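Local coordinates for protein metallo-beta-lactamase (Pseudomonas stutzeri, PDB 4ZEJ) that probably hydrolyses beta-lactam antibiotics to substituted beta-amino acids, as a class B metallo-beta-lactamase that holds two zinc ions and contributes to antibiotic resistance, at residues S94-N102 and P112-N120; W146-C157 and Y189-H199. All blocks are in the same frame, centred on the assembly; numbering follows the deposited sequence.

Contact 1: S94-N102 and P112-N120; sequences STYATTSTN and PAKYTLKGN
Thr95 OG1 is gripped from two directions. The backbone N of Lys114 donates to it at 2.8 Å in a nearly straight bond, and Asn89 of helix 85-90 also hydrogen-bonds to it. With chi1 at 54°, OG1 sits between the backbone N and the carbonyl carbon and reaches the turn before strand 115-117. Asn102 OD1 accepts from Ala113 N at 2.8 Å, while its ND2 donates to Ala113 O at 3.1 Å and, weakly, to Thr116 OG1. These bonds fix the amide's rotation. Between the strands, parallel backbone bonds run from Tyr115 N to Thr95 O and from Leu117 N to Ala97 O (2.8 Å). The Tyr96 and Tyr115 rings are near parallel (26°) but slid apart; Tyr115 CD2 lies over one face of the Tyr96 ring, near its rim, and Tyr96 CD2 packs on Tyr115 CB at 3.5 Å. Ala97 CB meets Ala113 CB on the other side of the sheet. Lys114 NZ donates to Tyr115 OH and to a water that also bonds to Ser94 OG. This is a beta-alpha-beta unit: strand 95-98, helix 99-107 and strand 115-117. Strand 115-117 is an edge strand of this mixed sheet, with 68-73 beyond strand 95-98.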
loop_
_atom_site.group_PDB
_atom_site.type_symbol
_atom_site.label_atom_id
_atom_site.label_comp_id
_atom_site.label_asym_id
_atom_site.label_seq_id
_atom_site.Cartn_x
_atom_site.Cartn_y
_atom_site.Cartn_z
ATOM N N SER A 94 -7.562 -5.856 -13.876
ATOM C CA SER A 94 -7.886 -6.652 -12.683
ATOM C C SER A 94 -7.487 -5.950 -11.383
ATOM O O SER A 94 -6.365 -5.490 -11.247
ATOM C CB SER A 94 -7.186 -8.016 -12.740
ATOM O OG SER A 94 -7.565 -8.751 -13.891
ATOM N N THR A 95 -8.408 -5.893 -10.431
ATOM C CA THR A 95 -8.150 -5.316 -9.125
ATOM C C THR A 95 -8.315 -6.395 -8.069
ATOM O O THR A 95 -9.181 -7.281 -8.201
ATOM C CB THR A 95 -9.114 -4.164 -8.828
ATOM O OG1 THR A 95 -10.454 -4.628 -8.994
ATOM C CG2 THR A 95 -8.862 -2.968 -9.764
ATOM N N TYR A 96 -7.471 -6.324 -7.038
ATOM C CA TYR A 96 -7.411 -7.310 -5.958
ATOM C C TYR A 96 -7.439 -6.604 -4.613
ATOM O O TYR A 96 -6.852 -5.530 -4.440
ATOM C CB TYR A 96 -6.119 -8.132 -6.017
ATOM C CG TYR A 96 -5.988 -9.010 -7.224
ATOM C CD1 TYR A 96 -5.462 -8.520 -8.416
ATOM C CD2 TYR A 96 -6.396 -10.342 -7.184
ATOM C CE1 TYR A 96 -5.358 -9.325 -9.540
ATOM C CE2 TYR A 96 -6.297 -11.153 -8.299
ATOM C CZ TYR A 96 -5.774 -10.640 -9.472
ATOM O OH TYR A 96 -5.671 -11.450 -10.574
ATOM N N ALA A 97 -8.099 -7.241 -3.660
ATOM C CA ALA A 97 -8.064 -6.840 -2.270
ATOM C C ALA A 97 -8.440 -8.047 -1.425
ATOM O O ALA A 97 -9.018 -9.018 -1.942
ATOM C CB ALA A 97 -9.029 -5.697 -2.016
ATOM N N THR A 98 -8.144 -7.990 -0.127
ATOM C CA THR A 98 -8.508 -9.094 0.769
ATOM C C THR A 98 -10.014 -9.121 1.030
ATOM O O THR A 98 -10.719 -8.136 0.777
ATOM C CB THR A 98 -7.829 -9.002 2.141
ATOM O OG1 THR A 98 -8.258 -7.800 2.802
ATOM C CG2 THR A 98 -6.309 -9.026 2.007
ATOM N N THR A 99 -10.477 -10.259 1.549
ATOM C CA THR A 99 -11.850 -10.435 2.027
ATOM C C THR A 99 -12.275 -9.296 2.954
ATOM O O THR A 99 -13.338 -8.691 2.758
ATOM C CB THR A 99 -11.990 -11.784 2.782
ATOM O OG1 THR A 99 -11.581 -12.848 1.916
ATOM C CG2 THR A 99 -13.424 -12.042 3.229
ATOM N N SER A 100 -11.438 -9.004 3.948
ATOM C CA SER A 100 -11.753 -7.976 4.942
ATOM C C SER A 100 -11.824 -6.587 4.302
ATOM O O SER A 100 -12.754 -5.839 4.560
ATOM C CB SER A 100 -10.736 -7.981 6.083
ATOM O OG SER A 100 -11.090 -7.034 7.081
ATOM N N THR A 101 -10.843 -6.260 3.460
ATOM C CA THR A 101 -10.843 -4.994 2.738
ATOM C C THR A 101 -12.064 -4.814 1.826
ATOM O O THR A 101 -12.699 -3.764 1.861
ATOM C CB THR A 101 -9.548 -4.826 1.931
ATOM O OG1 THR A 101 -8.453 -4.781 2.851
ATOM C CG2 THR A 101 -9.571 -3.562 1.083
ATOM N N ASN A 102 -12.380 -5.832 1.027
ATOM C CA ASN A 102 -13.578 -5.788 0.170
ATOM C C ASN A 102 -14.886 -5.653 0.964
ATOM O O ASN A 102 -15.787 -4.925 0.534
ATOM C CB ASN A 102 -13.647 -6.995 -0.787
ATOM C CG ASN A 102 -13.274 -6.646 -2.225
ATOM O OD1 ASN A 102 -12.794 -5.551 -2.534
ATOM N ND2 ASN A 102 -13.510 -7.591 -3.126
ATOM N N PRO A 112 -15.876 -2.283 -4.856
ATOM C CA PRO A 112 -14.934 -3.289 -4.363
ATOM C C PRO A 112 -13.973 -3.724 -5.456
ATOM O O PRO A 112 -14.228 -3.492 -6.643
ATOM C CB PRO A 112 -15.845 -4.451 -3.952
ATOM C CG PRO A 112 -17.007 -4.340 -4.868
ATOM C CD PRO A 112 -17.200 -2.874 -5.145
ATOM N N ALA A 113 -12.875 -4.357 -5.056
ATOM C CA ALA A 113 -11.963 -4.974 -6.016
ATOM C C ALA A 113 -12.688 -6.139 -6.706
ATOM O O ALA A 113 -13.594 -6.734 -6.131
ATOM C CB ALA A 113 -10.693 -5.454 -5.326
ATOM N N LYS A 114 -12.320 -6.422 -7.950
ATOM C CA LYS A 114 -12.985 -7.485 -8.720
ATOM C C LYS A 114 -12.687 -8.869 -8.144
ATOM O O LYS A 114 -13.542 -9.755 -8.184
ATOM C CB LYS A 114 -12.602 -7.430 -10.201
ATOM C CG LYS A 114 -13.193 -8.565 -11.030
ATOM C CD LYS A 114 -12.928 -8.425 -12.517
ATOM C CE LYS A 114 -13.478 -9.625 -13.270
ATOM N NZ LYS A 114 -12.689 -9.901 -14.498
ATOM N N TYR A 115 -11.469 -9.054 -7.648
ATOM C CA TYR A 115 -11.032 -10.325 -7.083
ATOM C C TYR A 115 -10.684 -10.193 -5.605
ATOM O O TYR A 115 -10.152 -9.158 -5.161
ATOM C CB TYR A 115 -9.814 -10.833 -7.837
ATOM C CG TYR A 115 -10.065 -11.067 -9.303
ATOM C CD1 TYR A 115 -10.832 -12.146 -9.728
ATOM C CD2 TYR A 115 -9.537 -10.214 -10.271
ATOM C CE1 TYR A 115 -11.067 -12.371 -11.071
ATOM C CE2 TYR A 115 -9.767 -10.431 -11.622
ATOM C CZ TYR A 115 -10.534 -11.514 -12.016
ATOM O OH TYR A 115 -10.774 -11.752 -13.349
ATOM N N THR A 116 -10.957 -11.261 -4.861
ATOM C CA THR A 116 -10.744 -11.299 -3.418
ATOM C C THR A 116 -9.600 -12.258 -3.078
ATOM O O THR A 116 -9.560 -13.386 -3.579
ATOM C CB THR A 116 -12.041 -11.703 -2.685
ATOM O OG1 THR A 116 -13.038 -10.699 -2.911
ATOM C CG2 THR A 116 -11.821 -11.822 -1.191
ATOM N N LEU A 117 -8.679 -11.792 -2.233
ATOM C CA LEU A 117 -7.592 -12.609 -1.689
ATOM C C LEU A 117 -8.030 -13.186 -0.341
ATOM O O LEU A 117 -8.381 -12.443 0.567
ATOM C CB LEU A 117 -6.323 -11.763 -1.518
ATOM C CG LEU A 117 -5.778 -11.134 -2.804
ATOM C CD1 LEU A 117 -4.696 -10.112 -2.500
ATOM C CD2 LEU A 117 -5.270 -12.190 -3.770
ATOM N N LYS A 118 -8.012 -14.509 -0.216
ATOM C CA LYS A 118 -8.495 -15.179 0.995
ATOM C C LYS A 118 -7.354 -15.587 1.914
ATOM O O LYS A 118 -6.212 -15.758 1.473
ATOM C CB LYS A 118 -9.312 -16.418 0.635
ATOM C CG LYS A 118 -10.661 -16.129 -0.007
ATOM C CD LYS A 118 -10.544 -15.797 -1.487
ATOM C CE LYS A 118 -11.853 -16.045 -2.226
ATOM N NZ LYS A 118 -11.849 -15.464 -3.602
ATOM N N GLY A 119 -7.680 -15.746 3.196
ATOM C CA GLY A 119 -6.733 -16.243 4.199
ATOM C C GLY A 119 -5.774 -15.163 4.657
ATOM O O GLY A 119 -5.788 -14.046 4.125
ATOM N N ASN A 120 -4.933 -15.499 5.636
ATOM C CA ASN A 120 -3.931 -14.555 6.163
ATOM C C ASN A 120 -2.751 -14.301 5.228
ATOM O O ASN A 120 -2.048 -13.303 5.388
ATOM C CB ASN A 120 -3.395 -15.011 7.527
ATOM C CG ASN A 120 -4.441 -14.940 8.621
ATOM O OD1 ASN A 120 -5.309 -14.068 8.613
ATOM N ND2 ASN A 120 -4.371 -15.871 9.573
HETATM O O HOH W 1 -10.067 -8.574 -15.390
#

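Contact 2: W146-C157 and Y189-H199; sequences WLPKSKILFGGC and YSEAQIVIPGH. With ZN (zinc ion), chain C.
Tyr189 follows helix 175-188 and lays its ring against one face of the Trp146 indole, with Tyr189 CE2 3.4 Å from Trp146 CG. The planes meet obliquely at 36°. Leu153 CD1 sits over a face of the tyrosine ring, 3.9 Å from its centroid, in a CH-pi contact. Glu191 comes next, in the turn from Tyr189 to Ala192. Its OE1 forms a salt bridge with Lys151 NZ at 3.3 Å, met from above the carboxylate plane. The same NZ also donates to Pro148 O. Ala192 CA lies at the edge of the indole, and its CB also touches Trp146 CZ3. Gln193 N bonds to Lys151 O, and the parallel pairing of a beta-alpha-beta unit begins with Ile194, whose O accepts from Leu153 N. Ile194 CB meets Ile152 CG1, and these two side chains point the same way. Ile196 N donates to Leu153 O at 2.9 Å, and Ile196 O accepts from Gly155 N. With its CG anti to the backbone N (chi1 -177°), Phe154 brings CD1 to Ile196 CG2 at 3.7 Å. Gly198 N bonds weakly to Gly156 O, and its CA lies near Cys157 SG. His199 ends the segment: its NE2 and Cys157 SG each bind the same zinc ion at 2.2 Å. Asp80 is a further ligand, and His199 ND1 donates to Ser31 O, which fixes the rotation of the imidazole. The paired strand ends thus deliver a sulfur and an imidazole nitrogen to one zinc, and the ND1 bond to Ser31 O keeps NE2 facing the metal.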
loop_
_atom_site.group_PDB
_atom_site.type_symbol
_atom_site.label_atom_id
_atom_site.label_comp_id
_atom_site.label_asym_id
_atom_site.label_seq_id
_atom_site.Cartn_x
_atom_site.Cartn_y
_atom_site.Cartn_z
ATOM N N TRP A 146 5.289 -8.209 0.477
ATOM C CA TRP A 146 6.691 -8.599 0.449
ATOM C C TRP A 146 7.052 -8.962 -0.972
ATOM O O TRP A 146 6.290 -9.679 -1.664
ATOM C CB TRP A 146 6.925 -9.781 1.403
ATOM C CG TRP A 146 8.293 -10.425 1.359
ATOM C CD1 TRP A 146 8.565 -11.702 0.994
ATOM C CD2 TRP A 146 9.555 -9.832 1.712
ATOM N NE1 TRP A 146 9.918 -11.955 1.086
ATOM C CE2 TRP A 146 10.548 -10.822 1.528
ATOM C CE3 TRP A 146 9.942 -8.564 2.166
ATOM C CZ2 TRP A 146 11.906 -10.583 1.780
ATOM C CZ3 TRP A 146 11.293 -8.320 2.413
ATOM C CH2 TRP A 146 12.258 -9.333 2.234
ATOM N N LEU A 147 8.205 -8.452 -1.399
ATOM C CA LEU A 147 8.734 -8.681 -2.732
ATOM C C LEU A 147 10.030 -9.478 -2.549
ATOM O O LEU A 147 11.106 -8.892 -2.409
ATOM C CB LEU A 147 8.965 -7.345 -3.438
ATOM C CG LEU A 147 7.719 -6.441 -3.479
ATOM C CD1 LEU A 147 8.042 -5.117 -4.143
ATOM C CD2 LEU A 147 6.547 -7.104 -4.188
ATOM N N PRO A 148 9.926 -10.824 -2.525
ATOM C CA PRO A 148 11.105 -11.645 -2.200
ATOM C C PRO A 148 12.308 -11.452 -3.122
ATOM O O PRO A 148 13.440 -11.556 -2.658
ATOM C CB PRO A 148 10.581 -13.094 -2.279
ATOM C CG PRO A 148 9.243 -13.022 -2.914
ATOM C CD PRO A 148 8.708 -11.647 -2.661
ATOM N N LYS A 149 12.057 -11.159 -4.398
ATOM C CA LYS A 149 13.128 -10.936 -5.373
ATOM C C LYS A 149 13.896 -9.641 -5.107
ATOM O O LYS A 149 15.104 -9.578 -5.351
ATOM C CB LYS A 149 12.569 -10.926 -6.802
ATOM C CG LYS A 149 11.935 -12.246 -7.216
ATOM C CD LYS A 149 11.360 -12.200 -8.626
ATOM C CE LYS A 149 12.417 -12.310 -9.701
ATOM N NZ LYS A 149 11.831 -12.856 -10.956
ATOM N N SER A 150 13.194 -8.623 -4.610
ATOM C CA SER A 150 13.769 -7.301 -4.356
ATOM C C SER A 150 14.158 -7.052 -2.895
ATOM O O SER A 150 14.852 -6.075 -2.609
ATOM C CB SER A 150 12.768 -6.227 -4.783
ATOM O OG SER A 150 12.399 -6.423 -6.135
ATOM N N LYS A 151 13.706 -7.915 -1.983
ATOM C CA LYS A 151 13.918 -7.730 -0.548
ATOM C C LYS A 151 13.313 -6.414 -0.053
ATOM O O LYS A 151 13.877 -5.742 0.823
ATOM C CB LYS A 151 15.411 -7.821 -0.180
ATOM C CG LYS A 151 16.165 -8.987 -0.808
ATOM C CD LYS A 151 15.613 -10.326 -0.345
ATOM C CE LYS A 151 16.294 -11.490 -1.049
ATOM N NZ LYS A 151 15.444 -12.711 -0.977
ATOM N N ILE A 152 12.161 -6.071 -0.621
ATOM C CA ILE A 152 11.407 -4.886 -0.240
ATOM C C ILE A 152 10.148 -5.344 0.477
ATOM O O ILE A 152 9.428 -6.220 -0.011
ATOM C CB ILE A 152 11.027 -4.027 -1.461
ATOM C CG1 ILE A 152 12.286 -3.392 -2.070
ATOM C CG2 ILE A 152 9.963 -2.971 -1.097
ATOM C CD1 ILE A 152 12.053 -2.756 -3.426
ATOM N N LEU A 153 9.885 -4.733 1.627
ATOM C CA LEU A 153 8.599 -4.834 2.279
ATOM C C LEU A 153 7.855 -3.524 2.081
ATOM O O LEU A 153 8.304 -2.471 2.524
ATOM C CB LEU A 153 8.773 -5.118 3.772
ATOM C CG LEU A 153 7.489 -5.344 4.552
ATOM C CD1 LEU A 153 6.814 -6.635 4.118
ATOM C CD2 LEU A 153 7.800 -5.338 6.048
ATOM N N PHE A 154 6.738 -3.593 1.380
ATOM C CA PHE A 154 5.821 -2.471 1.282
ATOM C C PHE A 154 4.870 -2.543 2.474
ATOM O O PHE A 154 4.002 -3.408 2.543
ATOM C CB PHE A 154 5.055 -2.496 -0.031
ATOM C CG PHE A 154 4.157 -1.314 -0.199
ATOM C CD1 PHE A 154 4.658 -0.107 -0.676
ATOM C CD2 PHE A 154 2.819 -1.396 0.178
ATOM C CE1 PHE A 154 3.830 0.998 -0.806
ATOM C CE2 PHE A 154 1.995 -0.300 0.056
ATOM C CZ PHE A 154 2.495 0.899 -0.424
ATOM N N GLY A 155 5.045 -1.625 3.417
ATOM C CA GLY A 155 4.276 -1.638 4.662
ATOM C C GLY A 155 2.898 -1.018 4.559
ATOM O O GLY A 155 2.034 -1.304 5.388
ATOM N N GLY A 156 2.686 -0.142 3.579
ATOM C CA GLY A 156 1.482 0.660 3.526
ATOM C C GLY A 156 1.347 1.484 4.794
ATOM O O GLY A 156 2.344 1.802 5.461
ATOM N N CYS A 157 0.115 1.811 5.157
ATOM C CA CYS A 157 -0.123 2.730 6.259
ATOM C C CYS A 157 0.017 2.045 7.630
ATOM O O CYS A 157 -0.005 2.700 8.672
ATOM C CB CYS A 157 -1.461 3.420 6.039
ATOM S SG CYS A 157 -1.488 4.093 4.350
ATOM N N TYR A 189 10.019 -10.817 8.462
ATOM C CA TYR A 189 10.744 -10.158 7.368
ATOM C C TYR A 189 12.125 -9.639 7.772
ATOM O O TYR A 189 12.498 -8.516 7.446
ATOM C CB TYR A 189 9.876 -9.040 6.783
ATOM C CG TYR A 189 8.598 -9.577 6.212
ATOM C CD1 TYR A 189 7.365 -9.267 6.786
ATOM C CD2 TYR A 189 8.618 -10.442 5.116
ATOM C CE1 TYR A 189 6.195 -9.780 6.269
ATOM C CE2 TYR A 189 7.446 -10.962 4.598
ATOM C CZ TYR A 189 6.238 -10.615 5.175
ATOM O OH TYR A 189 5.080 -11.141 4.657
ATOM N N SER A 190 12.888 -10.484 8.462
ATOM C CA SER A 190 14.290 -10.181 8.810
ATOM C C SER A 190 15.189 -9.893 7.590
ATOM O O SER A 190 16.163 -9.149 7.712
ATOM C CB SER A 190 14.901 -11.322 9.633
ATOM O OG SER A 190 15.009 -12.506 8.860
ATOM N N GLU A 191 14.864 -10.479 6.434
ATOM C CA GLU A 191 15.581 -10.213 5.170
ATOM C C GLU A 191 15.340 -8.826 4.553
ATOM O O GLU A 191 16.027 -8.462 3.599
ATOM C CB GLU A 191 15.182 -11.243 4.093
ATOM C CG GLU A 191 15.723 -12.652 4.257
ATOM C CD GLU A 191 15.372 -13.559 3.075
ATOM O OE1 GLU A 191 14.610 -13.130 2.182
ATOM O OE2 GLU A 191 15.842 -14.711 3.029
ATOM N N ALA A 192 14.343 -8.076 5.030
ATOM C CA ALA A 192 13.958 -6.829 4.366
ATOM C C ALA A 192 15.103 -5.831 4.377
ATOM O O ALA A 192 15.649 -5.536 5.439
ATOM C CB ALA A 192 12.724 -6.219 5.028
ATOM N N GLN A 193 15.480 -5.362 3.189
ATOM C CA GLN A 193 16.513 -4.334 3.028
ATOM C C GLN A 193 15.903 -2.937 2.913
ATOM O O GLN A 193 16.537 -1.954 3.280
ATOM C CB GLN A 193 17.383 -4.638 1.807
ATOM C CG GLN A 193 18.255 -5.880 1.984
ATOM C CD GLN A 193 18.993 -6.303 0.727
ATOM O OE1 GLN A 193 19.085 -5.550 -0.240
ATOM N NE2 GLN A 193 19.558 -7.505 0.748
ATOM N N ILE A 194 14.689 -2.863 2.371
ATOM C CA ILE A 194 13.989 -1.608 2.170
ATOM C C ILE A 194 12.573 -1.812 2.686
ATOM O O ILE A 194 11.937 -2.831 2.391
ATOM C CB ILE A 194 13.968 -1.190 0.680
ATOM C CG1 ILE A 194 15.397 -0.939 0.170
ATOM C CG2 ILE A 194 13.057 0.026 0.459
ATOM C CD1 ILE A 194 15.522 -0.754 -1.336
ATOM N N VAL A 195 12.094 -0.840 3.456
ATOM C CA VAL A 195 10.718 -0.782 3.881
ATOM C C VAL A 195 10.103 0.519 3.392
ATOM O O VAL A 195 10.679 1.604 3.568
ATOM C CB VAL A 195 10.586 -0.882 5.415
ATOM C CG1 VAL A 195 9.131 -0.723 5.830
ATOM C CG2 VAL A 195 11.163 -2.212 5.903
ATOM N N ILE A 196 8.930 0.395 2.783
ATOM C CA ILE A 196 8.218 1.526 2.202
ATOM C C ILE A 196 6.933 1.803 3.010
ATOM O O ILE A 196 6.048 0.943 3.102
ATOM C CB ILE A 196 7.955 1.275 0.694
ATOM C CG1 ILE A 196 9.332 1.040 0.017
ATOM C CG2 ILE A 196 7.170 2.441 0.069
ATOM C CD1 ILE A 196 9.361 0.874 -1.459
ATOM N N PRO A 197 6.832 3.011 3.612
ATOM C CA PRO A 197 5.602 3.391 4.317
ATOM C C PRO A 197 4.536 3.894 3.339
ATOM O O PRO A 197 4.848 4.275 2.216
ATOM C CB PRO A 197 6.073 4.534 5.226
ATOM C CG PRO A 197 7.125 5.210 4.421
ATOM C CD PRO A 197 7.818 4.109 3.644
ATOM N N GLY A 198 3.281 3.905 3.790
ATOM C CA GLY A 198 2.180 4.459 3.026
ATOM C C GLY A 198 2.338 5.954 2.787
ATOM O O GLY A 198 1.871 6.469 1.788
ATOM N N HIS A 199 2.993 6.643 3.718
ATOM C CA HIS A 199 3.201 8.087 3.640
ATOM C C HIS A 199 4.598 8.429 4.110
ATOM O O HIS A 199 5.037 7.928 5.133
ATOM C CB HIS A 199 2.198 8.803 4.540
ATOM C CG HIS A 199 0.779 8.454 4.249
ATOM N ND1 HIS A 199 0.069 9.036 3.224
ATOM C CD2 HIS A 199 -0.052 7.551 4.821
ATOM C CE1 HIS A 199 -1.146 8.525 3.186
ATOM N NE2 HIS A 199 -1.247 7.628 4.154
HETATM ZN ZN ZN C . -2.615 5.970 4.278
#

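Contact 1 closes before contact 2 opens along the chain. Their centres are about 20 Å apart, and the nearest atoms about 7 Å apart. Each joins the two parallel strands of a beta-alpha-beta unit, but in different sheets. Contact 1 lies at the margin of the mixed sheet that includes strands 68-73, 95-98 and 115-117, and contact 2 at the margin of the other, where strand 194-197 is outermost. The chain passes from the first sheet to the second just after contact 1, at strand 121-124. Two mixed sheets fit the alpha-beta/beta-alpha sandwich of this superfamily. Contact 2 supplies zinc ligands directly; contact 1 supplies none, although Thr98 lies about 7 Å from His76, side chain to side chain.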